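Local coordinates for protein peroxiredoxin (PDB 5EPF) that probably reduces hydrogen peroxide and organic hydroperoxides, as a thiol-specific, thioredoxin-dependent peroxidase of the BCP/PrxQ peroxiredoxin subfamily, at residues A[18-23]-A[95-100]; A[30-34]-A[129-133]; A[38-44]-A[71-77]. All coordinates share one frame; numbering follows the deposited sequence.

Interaction 1. Residues A[18-23]-A[95-100]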
# COMPACT_ATOMS: atom_id res chain seq x y z
N PHE A 18 -11.01 4.75 5.18
CA PHE A 18 -11.53 3.41 4.89
C PHE A 18 -11.06 2.45 5.96
O PHE A 18 -10.11 2.74 6.70
CB PHE A 18 -11.11 2.89 3.49
CG PHE A 18 -9.62 2.66 3.34
CD1 PHE A 18 -9.04 1.47 3.78
CD2 PHE A 18 -8.80 3.61 2.75
CE1 PHE A 18 -7.67 1.26 3.63
CE2 PHE A 18 -7.43 3.38 2.60
CZ PHE A 18 -6.87 2.21 3.04
N GLU A 19 -11.69 1.27 5.99
CA GLU A 19 -11.35 0.18 6.91
C GLU A 19 -11.28 -1.12 6.14
O GLU A 19 -12.14 -1.42 5.31
CB GLU A 19 -12.40 0.01 8.02
CG GLU A 19 -12.41 1.13 9.04
CD GLU A 19 -13.38 0.85 10.18
OE1 GLU A 19 -14.09 -0.19 10.14
OE2 GLU A 19 -13.43 1.66 11.12
N LEU A 20 -10.24 -1.91 6.43
CA LEU A 20 -10.07 -3.25 5.87
C LEU A 20 -9.34 -4.11 6.88
O LEU A 20 -8.56 -3.58 7.68
CB LEU A 20 -9.22 -3.23 4.59
CG LEU A 20 -9.86 -2.64 3.34
CD1 LEU A 20 -8.83 -2.61 2.23
CD2 LEU A 20 -11.11 -3.39 2.91
N PRO A 21 -9.50 -5.44 6.84
CA PRO A 21 -8.74 -6.31 7.74
C PRO A 21 -7.29 -6.49 7.31
O PRO A 21 -6.98 -6.58 6.11
CB PRO A 21 -9.49 -7.64 7.64
CG PRO A 21 -10.06 -7.64 6.25
CD PRO A 21 -10.44 -6.18 5.98
N ASP A 22 -6.40 -6.57 8.30
CA ASP A 22 -5.00 -6.90 8.07
C ASP A 22 -4.82 -8.42 8.01
O ASP A 22 -5.79 -9.18 7.99
CB ASP A 22 -4.09 -6.20 9.09
CG ASP A 22 -4.26 -6.72 10.52
OD1 ASP A 22 -4.85 -7.82 10.72
OD2 ASP A 22 -3.75 -6.06 11.46
N GLN A 23 -3.57 -8.87 8.01
CA GLN A 23 -3.24 -10.28 7.84
C GLN A 23 -3.65 -11.13 9.04
O GLN A 23 -3.56 -12.36 8.95
CB GLN A 23 -1.75 -10.49 7.51
CG GLN A 23 -0.78 -9.98 8.58
CD GLN A 23 -0.27 -8.58 8.26
OE1 GLN A 23 -1.06 -7.66 8.00
NE2 GLN A 23 1.05 -8.41 8.27
N TYR A 95 4.97 -5.06 8.77
CA TYR A 95 3.99 -4.02 8.47
C TYR A 95 2.69 -4.69 8.05
O TYR A 95 2.67 -5.88 7.71
CB TYR A 95 4.52 -3.04 7.40
CG TYR A 95 4.94 -3.68 6.09
CD1 TYR A 95 4.02 -3.93 5.08
CD2 TYR A 95 6.29 -4.03 5.85
CE1 TYR A 95 4.38 -4.50 3.89
CE2 TYR A 95 6.66 -4.61 4.64
CZ TYR A 95 5.70 -4.85 3.66
OH TYR A 95 6.03 -5.41 2.44
N PRO A 96 1.58 -3.95 8.02
CA PRO A 96 0.29 -4.54 7.65
C PRO A 96 0.14 -4.79 6.15
O PRO A 96 0.58 -3.99 5.31
CB PRO A 96 -0.72 -3.47 8.11
CG PRO A 96 0.04 -2.57 9.06
CD PRO A 96 1.43 -2.55 8.49
N LEU A 97 -0.52 -5.90 5.84
CA LEU A 97 -1.05 -6.18 4.51
C LEU A 97 -2.57 -6.22 4.65
O LEU A 97 -3.09 -7.03 5.42
CB LEU A 97 -0.58 -7.53 3.98
CG LEU A 97 0.92 -7.73 3.80
CD1 LEU A 97 1.17 -9.11 3.20
CD2 LEU A 97 1.54 -6.67 2.90
N LEU A 98 -3.27 -5.35 3.91
CA LEU A 98 -4.72 -5.28 3.96
C LEU A 98 -5.34 -6.10 2.84
O LEU A 98 -4.83 -6.13 1.71
CB LEU A 98 -5.20 -3.83 3.87
CG LEU A 98 -4.60 -2.86 4.90
CD1 LEU A 98 -5.23 -1.48 4.70
CD2 LEU A 98 -4.81 -3.37 6.33
N SER A 99 -6.45 -6.75 3.15
CA SER A 99 -7.21 -7.51 2.18
C SER A 99 -8.42 -6.69 1.75
O SER A 99 -9.29 -6.39 2.58
CB SER A 99 -7.67 -8.84 2.77
OG SER A 99 -8.55 -9.53 1.89
N ASP A 100 -8.46 -6.34 0.47
CA ASP A 100 -9.54 -5.57 -0.15
C ASP A 100 -10.36 -6.55 -0.98
O ASP A 100 -10.34 -6.53 -2.20
CB ASP A 100 -8.89 -4.49 -1.02
CG ASP A 100 -9.87 -3.51 -1.61
OD1 ASP A 100 -10.93 -3.22 -1.00
OD2 ASP A 100 -9.56 -2.97 -2.69
O HOH W 1 -4.91 -9.13 4.97
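The carboxamide of Q23 reaches the backbone of Y95 and L97 with both its polar ends. Q23 NE2 donates to Y95 O at 3.1 Å, and this acceptor lies in the amide plane of Q23. Q23 OE1 accepts L97 N at 2.8 Å, the nitrogen standing 37° out of the plane of the side-chain carbonyl. The Q23 side chain bends at chi2 (-96°), which turns its amide to the backbone of Y95 and L97. Two bonds to neighbouring peptides fix the rotation of the amide. The ring of F18 is met at its edge, in its plane, by L98 CD1, 3.8 Å from F18 CE1.

Strand 97-99 is an outermost strand of the central five-stranded mixed sheet of this thioredoxin-like fold. Strand 19-21 belongs to a separate two-stranded antiparallel sheet and runs at 101° to strand 97-99. The crossing leaves a single backbone-to-backbone hydrogen bond, from S99 N to P21 O at 3.0 Å, with the C=O pointing almost straight at the nitrogen. A water donates to L97 O and weakly to P21 O, so it bridges the two segments beside that bond. L20 lies against the far end of strand 97-99. L20 CD2 is 3.5 Å from S99 O, and L20 CD1 is 3.8 Å from D100 CB. The D100 carboxylate itself is held by the backbone N-H groups of V105 and A106 in helix 104-109.

Interaction 2. Residues A[30-34]-A[129-133]; sequences LSVLL and IDTDR
L34 meets the turn 130-133 with CG anti to its carbonyl carbon (chi1 -75°), which sends both methyls toward I129, D130 and R133. R133 has a like first torsion (-74°), which sets its CG against L34; the bend at chi3 then turns the guanidinium away from the leucines. CD2 of L34 sits 3.4 Å from both I129 O and D130 O. CD1 of L34 touches R133 CG at 3.7 Å, and the two side chains cross at about a right angle. L30 adds a looser contact, its CD2 being 4.1 Å from R133 CD. At the backbone of L34, T131 CG2 lies 3.4 Å from L34 O.

The contact joins helix 30-33 to the type I beta turn D130-R133, which links strands 125-129 and 135-139 as a hairpin. D130 O accepts R133 N to close the turn, and D130 OD1 accepts T131 N. The guanidinium of R133 leads elsewhere, and its NH1 bonds V15 O. The two segments are therefore held by van der Waals contact, of methyl on methylene and of methyl on carbonyl oxygen, while D130 O and OD1 take N-H groups of the turn itself.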
# COMPACT_ATOMS: atom_id res chain seq x y z
N LEU A 30 -7.62 3.69 7.89
CA LEU A 30 -6.59 4.60 7.38
C LEU A 30 -6.28 5.73 8.36
O LEU A 30 -5.11 6.02 8.61
CB LEU A 30 -7.00 5.15 6.01
CG LEU A 30 -5.97 6.13 5.42
CD1 LEU A 30 -4.63 5.46 5.11
CD2 LEU A 30 -6.53 6.83 4.19
N SER A 31 -7.31 6.36 8.91
CA SER A 31 -7.08 7.49 9.81
C SER A 31 -6.31 7.08 11.07
O SER A 31 -5.55 7.89 11.63
CB SER A 31 -8.41 8.15 10.16
OG SER A 31 -9.28 7.20 10.76
N VAL A 32 -6.48 5.84 11.53
CA VAL A 32 -5.69 5.36 12.67
C VAL A 32 -4.29 4.96 12.22
O VAL A 32 -3.31 5.21 12.94
CB VAL A 32 -6.43 4.23 13.42
CG1 VAL A 32 -5.58 3.74 14.57
CG2 VAL A 32 -7.80 4.70 13.89
N LEU A 33 -4.17 4.35 11.03
CA LEU A 33 -2.84 4.06 10.49
C LEU A 33 -2.00 5.33 10.32
O LEU A 33 -0.77 5.28 10.42
CB LEU A 33 -2.97 3.31 9.16
CG LEU A 33 -3.57 1.90 9.24
CD1 LEU A 33 -4.02 1.42 7.88
CD2 LEU A 33 -2.58 0.93 9.88
N LEU A 34 -2.65 6.46 10.06
CA LEU A 34 -2.00 7.75 9.89
C LEU A 34 -1.65 8.43 11.21
O LEU A 34 -1.12 9.54 11.18
CB LEU A 34 -2.92 8.67 9.09
CG LEU A 34 -2.98 8.33 7.59
CD1 LEU A 34 -4.15 9.09 6.96
CD2 LEU A 34 -1.68 8.67 6.86
N ILE A 129 0.41 9.02 1.42
CA ILE A 129 -0.75 9.71 2.00
C ILE A 129 -0.32 10.42 3.28
O ILE A 129 0.20 9.79 4.21
CB ILE A 129 -1.89 8.72 2.29
CG1 ILE A 129 -2.26 7.92 1.03
CG2 ILE A 129 -3.10 9.47 2.91
CD1 ILE A 129 -3.20 6.75 1.29
N ASP A 130 -0.54 11.74 3.34
CA ASP A 130 -0.15 12.50 4.52
C ASP A 130 -1.19 12.32 5.63
O ASP A 130 -2.27 11.75 5.43
CB ASP A 130 -0.04 13.99 4.16
CG ASP A 130 0.97 14.75 5.02
OD1 ASP A 130 1.44 14.22 6.05
OD2 ASP A 130 1.26 15.91 4.64
N THR A 131 -0.87 12.86 6.82
CA THR A 131 -1.73 12.65 7.99
C THR A 131 -3.09 13.32 7.86
O THR A 131 -4.03 12.92 8.55
CB THR A 131 -1.03 13.10 9.28
OG1 THR A 131 -0.66 14.47 9.19
CG2 THR A 131 0.20 12.26 9.53
N ASP A 132 -3.21 14.33 7.00
CA ASP A 132 -4.49 14.96 6.70
C ASP A 132 -5.19 14.34 5.50
O ASP A 132 -6.13 14.93 4.95
CB ASP A 132 -4.32 16.47 6.51
CG ASP A 132 -3.40 16.81 5.35
OD1 ASP A 132 -2.90 15.89 4.66
OD2 ASP A 132 -3.19 18.02 5.13
N ARG A 133 -4.71 13.19 5.04
CA ARG A 133 -5.28 12.41 3.95
C ARG A 133 -5.01 13.00 2.56
O ARG A 133 -5.57 12.50 1.57
CB ARG A 133 -6.74 11.99 4.17
CG ARG A 133 -6.86 10.86 5.21
CD ARG A 133 -8.28 10.37 5.42
NE ARG A 133 -9.05 11.31 6.22
CZ ARG A 133 -10.03 12.08 5.77
NH1 ARG A 133 -10.40 12.03 4.50
NH2 ARG A 133 -10.64 12.91 6.60

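Interaction 3. Residues A[38-44]-A[71-77]; sequences PVVLFFY and ASRVGIS
V40 N donates to S72 O at 2.7 Å, the shortest of six backbone hydrogen bonds between these strands. The bonds alternate from S72 N to P38 O at one end to Y44 N to I76 O at the other. They make a regular parallel pairing from V39-S72 to F43-I76.

V39, L41, F43, V74 and I76 share one face of the sheet. CG2 of I76 lies over the centre of the F43 ring, 3.6 Å from the centroid. I76 CG2 also meets L41 CD1 at 3.6 Å, so this methyl is wedged between L41 and F43. V74 fills the next place along, between V39 and L41.

On the opposite face G75 has no side chain, and the F42 ring lies flat over its CA, 3.6 Å from CA to ring centroid. F42 CG sits between the backbone N and the carbonyl carbon (chi1 69°), which swings the ring across to strand 72-77. The Y44 ring takes S77 CB over one face, while G75 CA is at its edge. Y44 OH bonds Q84 OE1, and S77 OG bonds D79 OD2.

Strand 39-43 is the middle strand of the thioredoxin-like sheet and 72-77 its inner neighbour. A right-handed beta-alpha-beta crossover through helices 50-61 and 63-68 joins them. Helix 50-61 lies on the F42 face, where F59 stacks on F42 and the probable peroxidatic C52 touches Y44. Helix 145-158 packs against V40 and A71. Strand 125-129 flanks 39-43, and strand 97-99 flanks 72-77.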
# COMPACT_ATOMS: atom_id res chain seq x y z
N PRO A 38 2.78 9.94 7.84
CA PRO A 38 2.26 9.49 6.54
C PRO A 38 2.25 7.98 6.41
O PRO A 38 3.00 7.26 7.07
CB PRO A 38 3.25 10.12 5.55
CG PRO A 38 3.76 11.36 6.27
CD PRO A 38 3.92 10.87 7.68
N VAL A 39 1.36 7.50 5.55
CA VAL A 39 1.27 6.09 5.17
C VAL A 39 1.63 5.96 3.69
O VAL A 39 1.09 6.68 2.85
CB VAL A 39 -0.15 5.54 5.41
CG1 VAL A 39 -0.35 4.22 4.65
CG2 VAL A 39 -0.44 5.35 6.92
N VAL A 40 2.51 5.03 3.37
CA VAL A 40 2.79 4.65 1.99
C VAL A 40 1.95 3.41 1.71
O VAL A 40 2.26 2.31 2.19
CB VAL A 40 4.28 4.40 1.76
CG1 VAL A 40 4.52 4.06 0.29
CG2 VAL A 40 5.10 5.60 2.18
N LEU A 41 0.86 3.59 0.95
CA LEU A 41 -0.14 2.56 0.69
C LEU A 41 0.16 1.99 -0.69
O LEU A 41 -0.02 2.68 -1.70
CB LEU A 41 -1.55 3.16 0.73
CG LEU A 41 -2.70 2.16 0.55
CD1 LEU A 41 -2.76 1.16 1.71
CD2 LEU A 41 -4.03 2.92 0.39
N PHE A 42 0.67 0.76 -0.74
CA PHE A 42 1.13 0.20 -2.00
C PHE A 42 0.21 -0.93 -2.44
O PHE A 42 0.15 -1.99 -1.78
CB PHE A 42 2.63 -0.16 -2.00
CG PHE A 42 3.07 -1.33 -1.11
CD1 PHE A 42 3.24 -2.60 -1.66
CD2 PHE A 42 3.42 -1.13 0.22
CE1 PHE A 42 3.70 -3.66 -0.87
CE2 PHE A 42 3.88 -2.20 1.01
CZ PHE A 42 4.03 -3.44 0.45
N PHE A 43 -0.52 -0.70 -3.53
CA PHE A 43 -1.40 -1.71 -4.13
C PHE A 43 -0.55 -2.61 -5.01
O PHE A 43 0.18 -2.13 -5.90
CB PHE A 43 -2.44 -1.04 -5.02
CG PHE A 43 -3.58 -0.39 -4.29
CD1 PHE A 43 -4.77 -1.06 -4.07
CD2 PHE A 43 -3.47 0.93 -3.87
CE1 PHE A 43 -5.83 -0.43 -3.40
CE2 PHE A 43 -4.51 1.58 -3.23
CZ PHE A 43 -5.70 0.89 -2.99
N TYR A 44 -0.67 -3.92 -4.81
CA TYR A 44 0.03 -4.87 -5.66
C TYR A 44 -0.94 -5.89 -6.22
O TYR A 44 -1.93 -6.23 -5.56
CB TYR A 44 1.18 -5.57 -4.92
CG TYR A 44 0.80 -6.25 -3.61
CD1 TYR A 44 0.29 -7.55 -3.59
CD2 TYR A 44 0.98 -5.59 -2.39
CE1 TYR A 44 -0.04 -8.17 -2.38
CE2 TYR A 44 0.65 -6.20 -1.20
CZ TYR A 44 0.15 -7.48 -1.20
OH TYR A 44 -0.15 -8.07 0.00
N ALA A 71 7.26 7.56 8.95
CA ALA A 71 6.23 7.15 8.01
C ALA A 71 6.08 5.64 8.09
O ALA A 71 7.01 4.94 8.49
CB ALA A 71 6.58 7.58 6.58
N SER A 72 4.92 5.15 7.70
CA SER A 72 4.68 3.72 7.75
C SER A 72 4.23 3.18 6.40
O SER A 72 3.69 3.89 5.55
CB SER A 72 3.66 3.39 8.82
OG SER A 72 2.41 3.87 8.43
N ARG A 73 4.46 1.90 6.22
CA ARG A 73 4.23 1.17 4.98
C ARG A 73 3.02 0.27 5.19
O ARG A 73 2.91 -0.38 6.22
CB ARG A 73 5.46 0.25 4.74
CG ARG A 73 6.82 0.97 4.74
CD ARG A 73 7.96 0.05 5.11
NE ARG A 73 7.87 -0.25 6.52
CZ ARG A 73 8.45 -1.27 7.11
NH1 ARG A 73 9.27 -2.09 6.46
NH2 ARG A 73 8.26 -1.43 8.40
N VAL A 74 2.13 0.22 4.21
CA VAL A 74 0.94 -0.64 4.26
C VAL A 74 0.73 -1.21 2.86
O VAL A 74 0.51 -0.46 1.90
CB VAL A 74 -0.33 0.11 4.70
CG1 VAL A 74 -1.55 -0.82 4.67
CG2 VAL A 74 -0.15 0.72 6.10
N GLY A 75 0.80 -2.56 2.73
CA GLY A 75 0.47 -3.19 1.46
C GLY A 75 -1.01 -3.47 1.36
O GLY A 75 -1.69 -3.60 2.38
N ILE A 76 -1.52 -3.57 0.13
CA ILE A 76 -2.94 -3.82 -0.07
C ILE A 76 -3.14 -4.52 -1.41
O ILE A 76 -2.49 -4.18 -2.41
CB ILE A 76 -3.76 -2.51 0.05
CG1 ILE A 76 -5.26 -2.73 -0.19
CG2 ILE A 76 -3.19 -1.40 -0.84
CD1 ILE A 76 -6.11 -1.51 0.15
N SER A 77 -4.02 -5.51 -1.42
CA SER A 77 -4.41 -6.17 -2.66
C SER A 77 -5.79 -6.79 -2.45
O SER A 77 -6.34 -6.75 -1.35
CB SER A 77 -3.40 -7.25 -3.08
OG SER A 77 -3.56 -8.37 -2.21

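From the N terminus, residues 18-23 come first and meet 95-100, so interaction 1 closes a long loop. Residues 30-34 lie within that loop but pair with 129-133 beyond it, so interactions 1 and 2 cross. Interaction 3, between 38-44 and 71-77, closes a shorter loop that sits within both. Interaction 1 brings the N-terminal hairpin to the edge of the central sheet. Interaction 2 brings the short helix to the turn between strands 125-129 and 135-139, across the sheet's order from strand 97-99. Interaction 3 pairs the middle strand of that sheet with its neighbour. Probable backbone bonds connect them: F18 O with L30 N, L98 N with G75 O, and I129 N with V39 O.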